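Local coordinates for conserved protein (Methanothermobacter thermautotrophicus, PDB 1T57), which is of unknown function but binds flavin mononucleotide and magnesium ions and contains a region related to the pyruvate kinase alpha/beta domain, at residues Glu41-Arg46 against Leu66-Met71. Numbering follows the deposited sequence.
Sequences ELVGER and LRLSEM
M71, a selenomethionine, reaches across to E41 with its terminal methyl, and the tip meets backbone before it meets side chain. CE lies 3.2 Å from the backbone N of E41 and 3.3 Å from E41 CA, then brushes the first part of the side chain, with E41 CG 3.7 Å from M71 CE. The chain of M71 leaves with CG anti to its own carbonyl carbon (chi1 -83°) and bends at the next two torsions, which swings SE and CE against the backbone of helix 36-50 at E41. The glutamate runs obliquely past it and extends beyond CG, so that CB and CG offer apolar flank to the methyl while the carboxylate goes elsewhere, to a salt bridge from OE1 to R38.

The second touch is buried and purely apolar. V43 CG2 meets L68 CD1 at 3.8 Å, branch end against branch end, the two side chains crossing at about a right angle. L68 holds CG anti to the backbone N (chi1 177°), and chi2 of 72° then turns CD1 to V43. No hydrogen bond joins the two segments; the contact is van der Waals packing, with E41 and M71 on the exposed side and V43 with L68 buried.

Helix 63-69 follows FMN-binding G62 and carries FMN-binding T64 in its first turn; the side chain of L68 is about 10 Å from the bound FMN. V43 and L68 pack helix on helix against the mixed sheet, both resting on I171 of strand 168-172, with V43 also on I169, while M71, just beyond helix 63-69, reaches back to helix 36-50, where L40 also receives R67, L68 and M71.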
loop_
_atom_site.group_PDB
_atom_site.type_symbol
_atom_site.label_atom_id
_atom_site.label_comp_id
_atom_site.label_asym_id
_atom_site.label_seq_id
_atom_site.Cartn_x
_atom_site.Cartn_y
_atom_site.Cartn_z
ATOM N N GLU A 41 27.026 -8.098 -30.073
ATOM C CA GLU A 41 28.158 -8.992 -30.310
ATOM C C GLU A 41 28.412 -9.850 -29.082
ATOM O O GLU A 41 28.603 -11.071 -29.172
ATOM C CB GLU A 41 29.435 -8.209 -30.633
ATOM C CG GLU A 41 29.286 -7.183 -31.728
ATOM C CD GLU A 41 30.612 -6.807 -32.352
ATOM O OE1 GLU A 41 31.609 -6.676 -31.602
ATOM O OE2 GLU A 41 30.644 -6.640 -33.593
ATOM N N LEU A 42 28.404 -9.200 -27.927
ATOM C CA LEU A 42 28.650 -9.906 -26.704
ATOM C C LEU A 42 27.625 -10.991 -26.458
ATOM O O LEU A 42 27.997 -12.077 -26.013
ATOM C CB LEU A 42 28.731 -8.926 -25.555
ATOM C CG LEU A 42 30.006 -8.077 -25.633
ATOM C CD1 LEU A 42 30.034 -7.100 -24.484
ATOM C CD2 LEU A 42 31.225 -8.962 -25.580
ATOM N N VAL A 43 26.349 -10.744 -26.772
ATOM C CA VAL A 43 25.353 -11.795 -26.543
ATOM C C VAL A 43 25.640 -12.996 -27.425
ATOM O O VAL A 43 25.505 -14.141 -26.976
ATOM C CB VAL A 43 23.857 -11.371 -26.818
ATOM C CG1 VAL A 43 23.553 -10.039 -26.182
ATOM C CG2 VAL A 43 23.558 -11.384 -28.304
ATOM N N GLY A 44 26.021 -12.725 -28.677
ATOM C CA GLY A 44 26.316 -13.792 -29.613
ATOM C C GLY A 44 27.287 -14.752 -28.969
ATOM O O GLY A 44 26.987 -15.933 -28.805
ATOM N N GLU A 45 28.438 -14.216 -28.561
ATOM C CA GLU A 45 29.496 -15.004 -27.942
ATOM C C GLU A 45 29.008 -15.784 -26.736
ATOM O O GLU A 45 29.202 -16.996 -26.655
ATOM C CB GLU A 45 30.656 -14.082 -27.545
ATOM C CG GLU A 45 32.015 -14.754 -27.431
ATOM C CD GLU A 45 33.117 -13.769 -27.066
ATOM O OE1 GLU A 45 34.278 -13.995 -27.474
ATOM O OE2 GLU A 45 32.820 -12.773 -26.372
ATOM N N ARG A 46 28.369 -15.098 -25.793
ATOM C CA ARG A 46 27.897 -15.755 -24.587
ATOM C C ARG A 46 26.862 -16.810 -24.903
ATOM O O ARG A 46 26.778 -17.823 -24.211
ATOM C CB ARG A 46 27.322 -14.741 -23.596
ATOM C CG ARG A 46 26.750 -15.374 -22.363
ATOM C CD ARG A 46 27.821 -15.973 -21.478
ATOM N NE ARG A 46 28.314 -15.003 -20.516
ATOM C CZ ARG A 46 29.352 -14.201 -20.720
ATOM N NH1 ARG A 46 30.023 -14.248 -21.861
ATOM N NH2 ARG A 46 29.728 -13.355 -19.771
ATOM N N LEU A 66 15.844 -6.361 -35.385
ATOM C CA LEU A 66 16.391 -6.676 -36.710
ATOM C C LEU A 66 17.853 -7.062 -36.646
ATOM O O LEU A 66 18.228 -8.162 -37.050
ATOM C CB LEU A 66 16.242 -5.492 -37.656
ATOM C CG LEU A 66 14.841 -5.223 -38.199
ATOM C CD1 LEU A 66 14.859 -3.930 -39.004
ATOM C CD2 LEU A 66 14.385 -6.405 -39.040
ATOM N N ARG A 67 18.676 -6.167 -36.113
ATOM C CA ARG A 67 20.101 -6.433 -35.987
ATOM C C ARG A 67 20.369 -7.774 -35.315
ATOM O O ARG A 67 21.000 -8.663 -35.896
ATOM C CB ARG A 67 20.765 -5.307 -35.197
ATOM C CG ARG A 67 20.556 -3.954 -35.823
ATOM C CD ARG A 67 20.800 -4.043 -37.330
ATOM N NE ARG A 67 19.910 -3.150 -38.065
ATOM C CZ ARG A 67 19.167 -3.529 -39.100
ATOM N NH1 ARG A 67 19.210 -4.788 -39.528
ATOM N NH2 ARG A 67 18.368 -2.654 -39.695
ATOM N N LEU A 68 19.867 -7.919 -34.095
ATOM C CA LEU A 68 20.070 -9.139 -33.335
ATOM C C LEU A 68 19.794 -10.419 -34.113
ATOM O O LEU A 68 20.574 -11.365 -34.046
ATOM C CB LEU A 68 19.204 -9.125 -32.074
ATOM C CG LEU A 68 19.328 -10.428 -31.290
ATOM C CD1 LEU A 68 20.678 -10.477 -30.637
ATOM C CD2 LEU A 68 18.238 -10.525 -30.259
ATOM N N SER A 69 18.677 -10.455 -34.832
ATOM C CA SER A 69 18.299 -11.633 -35.608
ATOM C C SER A 69 19.372 -12.119 -36.587
ATOM O O SER A 69 19.415 -13.307 -36.924
ATOM C CB SER A 69 17.004 -11.358 -36.375
ATOM O OG SER A 69 17.145 -10.238 -37.244
ATOM N N GLU A 70 20.226 -11.195 -37.030
ATOM C CA GLU A 70 21.300 -11.482 -37.983
ATOM C C GLU A 70 22.581 -12.044 -37.387
ATOM O O GLU A 70 23.470 -12.461 -38.124
ATOM C CB GLU A 70 21.657 -10.219 -38.762
ATOM C CG GLU A 70 20.823 -10.013 -39.995
ATOM C CD GLU A 70 20.228 -8.627 -40.057
ATOM O OE1 GLU A 70 20.961 -7.657 -39.738
ATOM O OE2 GLU A 70 19.034 -8.516 -40.431
HETATM N N MSE A 71 22.684 -12.044 -36.063
HETATM C CA MSE A 71 23.881 -12.541 -35.394
HETATM C C MSE A 71 23.605 -13.719 -34.497
HETATM O O MSE A 71 24.527 -14.399 -34.047
HETATM C CB MSE A 71 24.520 -11.436 -34.555
HETATM C CG MSE A 71 25.411 -10.515 -35.342
HETATM SE SE MSE A 71 25.247 -8.752 -34.667
HETATM C CE MSE A 71 26.394 -8.940 -33.143
#